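Local coordinates for protein GH61E (Thielavia terrestris, PDB 3EJA) that probably breaks crystalline and amorphous polysaccharides by oxidation as a copper-dependent lytic polysaccharide monooxygenase of family AA9, at residues G26-G29 and P34-R37; V58-N63 and Y132-E137; Y99-T104 and T110-G115. All blocks are in the same frame, centred on the assembly; numbering follows the deposited sequence.

Interaction 1. Residues G26-G29 and P34-R37; sequences GYVG and PQIR
Gln35 OE1 accepts a short hydrogen bond, 2.6 Å, from a water whose second bond, 3.2 Å long, runs to Tyr27 O, so one solvent molecule joins the loop 26-29 to the one-turn helix 35-38. Both belong to the long connection that follows the first strand of this beta sandwich, and the helix lies beside strand 151-162. The side-chain amide of Gln35 is pinned at both of its polar atoms: OE1 takes the water while NE2 donates to Asp20 OD2, which fixes which way round the amide sits. A glutamine suits the place because it offers an acceptor and a donor together. Its methylene stem serves the apolar half of the contact, with Gln35 CB lying 3.8 Å from Val28 CG2.

Val28 is the hub. No direct hydrogen bond crosses between the segments, and the valine fills the interface with its two methyls in a fork. Val28 CG1 stands anti to the backbone N (chi1 -177°) and meets Ile36 CD1 at 3.9 Å, while Val28 CG2 rests 3.7 Å from Gln35 O. A beta-branched residue is apt here, since its branches serve two successive helix residues at once. The Val28 and Ile36 side chains meet at about a right angle, and Ile36 continues the apolar cluster onto Phe152, Ile154, Phe175 and Pro176. Val28 itself touches Phe39 and shares backbone hydrogen bonds with Phe152.

The contact lies near the metal site, the side chain of Val28 being about 8 Å from that of Tyr153, a ligand of the bound magnesium. Tyr27 points its CB away from the helix and packs on Gln151 and Tyr153. The short helical turn is itself closed by a backbone bond of 3.3 Å from Arg37 N to Pro34 O.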
loop_
_atom_site.group_PDB
_atom_site.type_symbol
_atom_site.label_atom_id
_atom_site.label_comp_id
_atom_site.label_asym_id
_atom_site.label_seq_id
_atom_site.Cartn_x
_atom_site.Cartn_y
_atom_site.Cartn_z
ATOM N N GLY A 26 -0.704 -10.880 -11.205
ATOM C CA GLY A 26 0.340 -11.528 -10.390
ATOM C C GLY A 26 0.755 -10.726 -9.168
ATOM O O GLY A 26 0.133 -9.715 -8.847
ATOM N N TYR A 27 1.830 -11.152 -8.503
ATOM C CA TYR A 27 2.229 -10.559 -7.220
ATOM C C TYR A 27 3.742 -10.336 -7.115
ATOM O O TYR A 27 4.513 -10.901 -7.893
ATOM C CB TYR A 27 1.760 -11.455 -6.062
ATOM C CG TYR A 27 2.311 -12.862 -6.130
ATOM C CD1 TYR A 27 3.586 -13.154 -5.646
ATOM C CD2 TYR A 27 1.562 -13.896 -6.682
ATOM C CE1 TYR A 27 4.107 -14.443 -5.717
ATOM C CE2 TYR A 27 2.069 -15.192 -6.748
ATOM C CZ TYR A 27 3.342 -15.453 -6.267
ATOM O OH TYR A 27 3.844 -16.733 -6.333
ATOM N N VAL A 28 4.151 -9.515 -6.150
ATOM C CA VAL A 28 5.553 -9.396 -5.783
ATOM C C VAL A 28 5.819 -10.395 -4.648
ATOM O O VAL A 28 5.076 -10.428 -3.665
ATOM C CB VAL A 28 5.918 -7.954 -5.335
ATOM C CG1 VAL A 28 7.421 -7.845 -5.016
ATOM C CG2 VAL A 28 5.526 -6.951 -6.405
ATOM N N GLY A 29 6.851 -11.221 -4.807
ATOM C CA GLY A 29 7.250 -12.196 -3.775
ATOM C C GLY A 29 8.566 -11.872 -3.070
ATOM O O GLY A 29 8.890 -12.478 -2.053
ATOM N N PRO A 34 12.884 -3.906 -6.262
ATOM C CA PRO A 34 12.309 -2.593 -6.565
ATOM C C PRO A 34 10.781 -2.615 -6.726
ATOM O O PRO A 34 10.124 -1.628 -6.401
ATOM C CB PRO A 34 12.977 -2.213 -7.892
ATOM C CG PRO A 34 14.248 -2.927 -7.874
ATOM C CD PRO A 34 13.985 -4.233 -7.187
ATOM N N GLN A 35 10.231 -3.729 -7.210
ATOM C CA GLN A 35 8.771 -3.887 -7.355
ATOM C C GLN A 35 7.984 -3.768 -6.040
ATOM O O GLN A 35 6.789 -3.485 -6.063
ATOM C CB GLN A 35 8.434 -5.226 -8.028
ATOM C CG GLN A 35 8.583 -5.230 -9.555
ATOM C CD GLN A 35 8.112 -6.539 -10.189
ATOM O OE1 GLN A 35 8.184 -7.607 -9.572
ATOM N NE2 GLN A 35 7.622 -6.459 -11.420
ATOM N N ILE A 36 8.643 -3.990 -4.902
ATOM C CA ILE A 36 7.951 -3.925 -3.605
ATOM C C ILE A 36 7.396 -2.518 -3.312
ATOM O O ILE A 36 6.456 -2.363 -2.520
ATOM C CB ILE A 36 8.835 -4.450 -2.427
ATOM C CG1 ILE A 36 7.977 -4.924 -1.238
ATOM C CG2 ILE A 36 9.839 -3.384 -1.973
ATOM C CD1 ILE A 36 7.126 -6.193 -1.507
ATOM N N ARG A 37 7.963 -1.502 -3.964
ATOM C CA ARG A 37 7.488 -0.132 -3.774
ATOM C C ARG A 37 6.156 0.145 -4.495
ATOM O O ARG A 37 5.135 0.365 -3.840
ATOM C CB ARG A 37 8.560 0.892 -4.178
ATOM C CG ARG A 37 8.226 2.318 -3.746
ATOM C CD ARG A 37 9.242 3.317 -4.280
ATOM N NE ARG A 37 10.605 2.968 -3.875
ATOM C CZ ARG A 37 11.711 3.469 -4.416
ATOM N NH1 ARG A 37 11.636 4.366 -5.401
ATOM N NH2 ARG A 37 12.898 3.068 -3.967
HETATM O O HOH W 1 6.945 -9.880 -9.696
#

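Interaction 2. Residues V58-N63 and Y132-E137; sequences VTYWAN and YLLRAE
Tyr60 reaches from strand 57-63 of the three-stranded sheet across the interior of the beta sandwich to strand 130-140 of the five-stranded sheet. The short strand segments cross at -39° with their axes 9.2 Å apart, a space that side chains from both sheets must fill. The bond from CA to CB is directed toward strand 130-140, and the ring is carried in against Ala136. At its near end Tyr60 CD2 lies 3.8 Å from Leu134 CD2. Further out, Tyr60 CE2 approaches Leu134 O at 3.6 Å, the carbonyl oxygen lying at the ring edge and in its plane. At the far end Tyr60 CZ is 3.6 Å from Ala136 CB, and OH is hydrogen-bonded to Ser155 OG, which gives this buried hydroxyl a partner.

Ala136 CB sits over the centre of one face of the Tyr60 ring in a CH-pi contact, 3.6 Å from the centroid and 9° off the ring normal. Alanine suits this position, its single methyl being just enough to meet a flat ring so closely. With an alanine in place of Tyr60, the loss of the ring would probably open a gap facing the Ala136 methyl and leave Ser155 OG without its phenolic mate.

Leu134 runs antiparallel alongside the side chains of Tyr60 and Val58. Its CG stands anti to the backbone N (chi1 172°), pointing the branch toward Val58, and Leu134 CD2 lies 4.0 Å from Val58 CG1.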
loop_
_atom_site.group_PDB
_atom_site.type_symbol
_atom_site.label_atom_id
_atom_site.label_comp_id
_atom_site.label_asym_id
_atom_site.label_seq_id
_atom_site.Cartn_x
_atom_site.Cartn_y
_atom_site.Cartn_z
ATOM N N VAL A 58 -9.711 9.002 0.180
ATOM C CA VAL A 58 -9.510 8.537 -1.185
ATOM C C VAL A 58 -9.973 7.080 -1.262
ATOM O O VAL A 58 -9.655 6.278 -0.387
ATOM C CB VAL A 58 -8.028 8.674 -1.635
ATOM C CG1 VAL A 58 -7.778 7.907 -2.933
ATOM C CG2 VAL A 58 -7.644 10.150 -1.793
ATOM N N THR A 59 -10.745 6.751 -2.295
ATOM C CA THR A 59 -11.162 5.369 -2.513
ATOM C C THR A 59 -10.142 4.676 -3.407
ATOM O O THR A 59 -9.892 5.121 -4.535
ATOM C CB THR A 59 -12.583 5.298 -3.133
ATOM O OG1 THR A 59 -13.526 5.849 -2.202
ATOM C CG2 THR A 59 -12.971 3.861 -3.445
ATOM N N TYR A 60 -9.529 3.609 -2.896
ATOM C CA TYR A 60 -8.626 2.798 -3.708
ATOM C C TYR A 60 -9.347 1.508 -4.072
ATOM O O TYR A 60 -9.915 0.832 -3.198
ATOM C CB TYR A 60 -7.311 2.505 -2.967
ATOM C CG TYR A 60 -6.042 2.654 -3.814
ATOM C CD1 TYR A 60 -5.877 1.949 -5.005
ATOM C CD2 TYR A 60 -5.002 3.491 -3.396
ATOM C CE1 TYR A 60 -4.710 2.079 -5.774
ATOM C CE2 TYR A 60 -3.827 3.637 -4.159
ATOM C CZ TYR A 60 -3.686 2.918 -5.336
ATOM O OH TYR A 60 -2.532 3.049 -6.075
ATOM N N TRP A 61 -9.349 1.185 -5.362
ATOM C CA TRP A 61 -10.098 0.037 -5.870
ATOM C C TRP A 61 -9.174 -1.135 -6.148
ATOM O O TRP A 61 -8.099 -0.958 -6.722
ATOM C CB TRP A 61 -10.858 0.398 -7.154
ATOM C CG TRP A 61 -11.966 1.384 -6.959
ATOM C CD1 TRP A 61 -11.882 2.745 -7.062
ATOM C CD2 TRP A 61 -13.335 1.089 -6.633
ATOM N NE1 TRP A 61 -13.110 3.317 -6.823
ATOM C CE2 TRP A 61 -14.020 2.325 -6.557
ATOM C CE3 TRP A 61 -14.049 -0.101 -6.406
ATOM C CZ2 TRP A 61 -15.389 2.412 -6.248
ATOM C CZ3 TRP A 61 -15.415 -0.015 -6.104
ATOM C CH2 TRP A 61 -16.063 1.233 -6.023
ATOM N N ALA A 62 -9.601 -2.325 -5.732
ATOM C CA ALA A 62 -8.943 -3.569 -6.126
ATOM C C ALA A 62 -9.809 -4.286 -7.159
ATOM O O ALA A 62 -11.042 -4.153 -7.143
ATOM C CB ALA A 62 -8.706 -4.455 -4.906
ATOM N N ASN A 63 -9.170 -5.030 -8.056
ATOM C CA ASN A 63 -9.882 -5.718 -9.130
ATOM C C ASN A 63 -9.402 -7.151 -9.344
ATOM O O ASN A 63 -8.223 -7.365 -9.637
ATOM C CB ASN A 63 -9.796 -4.916 -10.433
ATOM C CG ASN A 63 -10.676 -5.489 -11.519
ATOM O OD1 ASN A 63 -10.456 -6.603 -11.991
ATOM N ND2 ASN A 63 -11.688 -4.736 -11.911
ATOM N N TYR A 132 1.846 13.847 -3.628
ATOM C CA TYR A 132 2.163 12.607 -2.923
ATOM C C TYR A 132 1.992 11.382 -3.817
ATOM O O TYR A 132 1.178 11.378 -4.751
ATOM C CB TYR A 132 1.247 12.432 -1.704
ATOM C CG TYR A 132 1.546 13.307 -0.502
ATOM C CD1 TYR A 132 1.099 14.635 -0.442
ATOM C CD2 TYR A 132 2.223 12.788 0.600
ATOM C CE1 TYR A 132 1.350 15.427 0.677
ATOM C CE2 TYR A 132 2.484 13.568 1.721
ATOM C CZ TYR A 132 2.045 14.891 1.752
ATOM O OH TYR A 132 2.292 15.662 2.863
ATOM N N LEU A 133 2.768 10.342 -3.519
ATOM C CA LEU A 133 2.466 9.010 -4.003
ATOM C C LEU A 133 1.711 8.287 -2.885
ATOM O O LEU A 133 2.070 8.404 -1.711
ATOM C CB LEU A 133 3.749 8.248 -4.362
ATOM C CG LEU A 133 4.610 8.714 -5.543
ATOM C CD1 LEU A 133 5.938 7.947 -5.604
ATOM C CD2 LEU A 133 3.852 8.590 -6.867
ATOM N N LEU A 134 0.665 7.561 -3.264
ATOM C CA LEU A 134 -0.117 6.763 -2.332
ATOM C C LEU A 134 0.019 5.291 -2.723
ATOM O O LEU A 134 -0.445 4.866 -3.789
ATOM C CB LEU A 134 -1.587 7.208 -2.344
ATOM C CG LEU A 134 -2.612 6.367 -1.563
ATOM C CD1 LEU A 134 -2.334 6.379 -0.047
ATOM C CD2 LEU A 134 -4.025 6.858 -1.874
ATOM N N ARG A 135 0.673 4.524 -1.861
ATOM C CA ARG A 135 0.960 3.122 -2.128
ATOM C C ARG A 135 -0.122 2.227 -1.530
ATOM O O ARG A 135 -0.395 2.306 -0.323
ATOM C CB ARG A 135 2.342 2.765 -1.563
ATOM C CG ARG A 135 2.744 1.301 -1.684
ATOM C CD ARG A 135 4.108 1.066 -1.022
ATOM N NE ARG A 135 4.525 -0.337 -1.117
ATOM C CZ ARG A 135 4.204 -1.275 -0.224
ATOM N NH1 ARG A 135 3.483 -0.967 0.848
ATOM N NH2 ARG A 135 4.614 -2.524 -0.396
ATOM N N ALA A 136 -0.728 1.393 -2.382
ATOM C CA ALA A 136 -1.717 0.388 -1.960
ATOM C C ALA A 136 -1.026 -0.947 -1.847
ATOM O O ALA A 136 -0.205 -1.299 -2.699
ATOM C CB ALA A 136 -2.867 0.286 -2.963
ATOM N N GLU A 137 -1.345 -1.683 -0.784
ATOM C CA GLU A 137 -0.779 -2.993 -0.571
ATOM C C GLU A 137 -1.799 -3.952 0.037
ATOM O O GLU A 137 -2.521 -3.576 0.955
ATOM C CB GLU A 137 0.418 -2.848 0.369
ATOM C CG GLU A 137 0.968 -4.126 0.947
ATOM C CD GLU A 137 2.037 -3.831 1.967
ATOM O OE1 GLU A 137 3.211 -3.820 1.579
ATOM O OE2 GLU A 137 1.707 -3.562 3.136
#

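Interaction 3. Residues Y99-T104 and T110-G115; sequences YEDHPT and TWPSTG
Pro103 lays its ring over one face of the Trp111 indole, in a hairpin-like loop beyond strand 96-100 of the beta sandwich. Pro103 CB is 3.7 Å from the centroid of the Trp111 six-membered ring and 5° off the normal, a CH-pi contact, while Pro103 CD reaches Trp111 CZ3 at 3.6 Å. Trp111 CG lies anti to the carbonyl carbon (chi1 -63°), and from there the indole extends along the proline. Proline suits this role with a rigid, compact apolar ring, and Trp111 is also met edge-to-face by Tyr198.

The backbones run antiparallel and close the loop. Thr104 and Thr110 form a single hydrogen-bonded pair: Thr104 N donates to Thr110 O over 2.8 Å, and Thr110 N returns a bond of 3.1 Å to Thr104 O.

Past Trp111, which begins a type I turn, Pro112 CG packs 3.5 Å from Asp101 CB. The carboxylate of Asp101 is shared out: OD1 accepts from the backbone N of Val72, at the start of strand 72-78, and OD2 takes a water. Ser113 lies about 8 Å from the metal ligand His68, side chain to side chain, and its hydroxyl donates to that same water, which is 2.7 Å from Ser113 OG and 2.7 Å from Asp101 OD2.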
loop_
_atom_site.group_PDB
_atom_site.type_symbol
_atom_site.label_atom_id
_atom_site.label_comp_id
_atom_site.label_asym_id
_atom_site.label_seq_id
_atom_site.Cartn_x
_atom_site.Cartn_y
_atom_site.Cartn_z
ATOM N N TYR A 99 -2.605 3.745 6.952
ATOM C CA TYR A 99 -3.693 2.802 7.205
ATOM C C TYR A 99 -3.158 1.379 7.296
ATOM O O TYR A 99 -2.252 1.006 6.548
ATOM C CB TYR A 99 -4.767 2.892 6.097
ATOM C CG TYR A 99 -5.880 1.879 6.247
ATOM C CD1 TYR A 99 -5.739 0.577 5.745
ATOM C CD2 TYR A 99 -7.070 2.212 6.909
ATOM C CE1 TYR A 99 -6.746 -0.363 5.890
ATOM C CE2 TYR A 99 -8.085 1.270 7.068
ATOM C CZ TYR A 99 -7.916 -0.012 6.557
ATOM O OH TYR A 99 -8.915 -0.944 6.698
ATOM N N GLU A 100 -3.731 0.595 8.211
ATOM C CA GLU A 100 -3.537 -0.855 8.230
ATOM C C GLU A 100 -4.788 -1.491 8.823
ATOM O O GLU A 100 -5.471 -0.884 9.646
ATOM C CB GLU A 100 -2.291 -1.234 9.055
ATOM C CG GLU A 100 -2.461 -1.023 10.560
ATOM C CD GLU A 100 -1.206 -1.300 11.367
ATOM O OE1 GLU A 100 -0.140 -1.563 10.778
ATOM O OE2 GLU A 100 -1.289 -1.239 12.607
ATOM N N ASP A 101 -5.111 -2.698 8.417
ATOM C CA ASP A 101 -6.203 -3.369 9.096
ATOM C C ASP A 101 -5.658 -4.522 9.941
ATOM O O ASP A 101 -4.477 -4.870 9.852
ATOM C CB ASP A 101 -7.290 -3.804 8.105
ATOM C CG ASP A 101 -6.762 -4.696 7.017
ATOM O OD1 ASP A 101 -5.618 -5.181 7.145
ATOM O OD2 ASP A 101 -7.494 -4.924 6.038
ATOM N N HIS A 102 -6.521 -5.090 10.773
ATOM C CA HIS A 102 -6.135 -6.169 11.673
ATOM C C HIS A 102 -7.167 -7.272 11.553
ATOM O O HIS A 102 -8.348 -6.981 11.349
ATOM C CB HIS A 102 -6.069 -5.663 13.119
ATOM C CG HIS A 102 -5.176 -4.475 13.299
ATOM N ND1 HIS A 102 -5.642 -3.249 13.718
ATOM C CD2 HIS A 102 -3.848 -4.322 13.094
ATOM C CE1 HIS A 102 -4.638 -2.393 13.775
ATOM N NE2 HIS A 102 -3.538 -3.018 13.400
ATOM N N PRO A 103 -6.728 -8.535 11.669
ATOM C CA PRO A 103 -7.651 -9.661 11.635
ATOM C C PRO A 103 -8.440 -9.778 12.944
ATOM O O PRO A 103 -8.035 -9.214 13.957
ATOM C CB PRO A 103 -6.720 -10.864 11.487
ATOM C CG PRO A 103 -5.455 -10.429 12.155
ATOM C CD PRO A 103 -5.328 -8.973 11.842
ATOM N N THR A 104 -9.561 -10.493 12.905
ATOM C CA THR A 104 -10.245 -10.920 14.127
ATOM C C THR A 104 -9.824 -12.358 14.441
ATOM O O THR A 104 -9.596 -13.160 13.532
ATOM C CB THR A 104 -11.784 -10.797 14.009
ATOM O OG1 THR A 104 -12.120 -9.453 13.651
ATOM C CG2 THR A 104 -12.449 -11.119 15.336
ATOM N N THR A 110 -10.293 -14.084 10.621
ATOM C CA THR A 110 -11.109 -13.399 9.623
ATOM C C THR A 110 -10.482 -12.033 9.332
ATOM O O THR A 110 -9.918 -11.394 10.225
ATOM C CB THR A 110 -12.606 -13.285 10.035
ATOM O OG1 THR A 110 -12.723 -12.561 11.261
ATOM C CG2 THR A 110 -13.222 -14.667 10.212
ATOM N N TRP A 111 -10.546 -11.619 8.071
ATOM C CA TRP A 111 -9.865 -10.406 7.605
ATOM C C TRP A 111 -10.898 -9.381 7.123
ATOM O O TRP A 111 -11.840 -9.740 6.415
ATOM C CB TRP A 111 -8.860 -10.751 6.498
ATOM C CG TRP A 111 -7.757 -11.670 6.993
ATOM C CD1 TRP A 111 -7.766 -13.041 7.002
ATOM C CD2 TRP A 111 -6.505 -11.273 7.576
ATOM N NE1 TRP A 111 -6.590 -13.520 7.550
ATOM C CE2 TRP A 111 -5.800 -12.456 7.906
ATOM C CE3 TRP A 111 -5.902 -10.032 7.834
ATOM C CZ2 TRP A 111 -4.517 -12.431 8.484
ATOM C CZ3 TRP A 111 -4.621 -10.014 8.423
ATOM C CH2 TRP A 111 -3.956 -11.198 8.738
ATOM N N PRO A 112 -10.739 -8.103 7.532
ATOM C CA PRO A 112 -11.729 -7.081 7.193
ATOM C C PRO A 112 -11.644 -6.568 5.754
ATOM O O PRO A 112 -12.320 -5.590 5.414
ATOM C CB PRO A 112 -11.426 -5.960 8.190
ATOM C CG PRO A 112 -9.972 -6.087 8.440
ATOM C CD PRO A 112 -9.650 -7.553 8.361
ATOM N N SER A 113 -10.840 -7.234 4.923
ATOM C CA SER A 113 -10.729 -6.903 3.496
ATOM C C SER A 113 -11.428 -7.887 2.537
ATOM O O SER A 113 -11.772 -7.504 1.415
ATOM C CB SER A 113 -9.259 -6.788 3.099
ATOM O OG SER A 113 -8.629 -8.057 3.171
ATOM N N THR A 114 -11.613 -9.138 2.976
ATOM C CA THR A 114 -12.042 -10.254 2.119
ATOM C C THR A 114 -13.373 -9.966 1.408
ATOM O O THR A 114 -14.368 -9.613 2.051
ATOM C CB THR A 114 -12.133 -11.594 2.918
ATOM O OG1 THR A 114 -10.940 -11.773 3.693
ATOM C CG2 THR A 114 -12.312 -12.784 1.984
ATOM N N GLY A 115 -13.364 -10.096 0.084
ATOM C CA GLY A 115 -14.558 -9.885 -0.728
ATOM C C GLY A 115 -14.835 -8.438 -1.114
ATOM O O GLY A 115 -15.809 -8.154 -1.827
HETATM O O HOH W 2 -7.507 -7.620 5.614
HETATM O O HOH W 3 -12.345 -9.190 10.804
#

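From the N terminus, interaction 1 comes first, closing a tight loop of four intervening residues between strands 3-7 and 50-53. Interaction 2 opens afterwards at 58-63 and closes at 132-137, a span that crosses from one sheet of the sandwich to the other. Interaction 3 is nested within that span, closing a loop of five intervening residues, 105-109, beyond the end of strand 96-100, an outer strand of the same sheet that holds 132-137. Interactions 2 and 3 do not touch, their nearest atoms being about 7 Å apart. Interactions 1 and 2 do: Arg135 NH2 probably donates to Ile36 O at 2.8 Å, tying the short helix to strand 130-140.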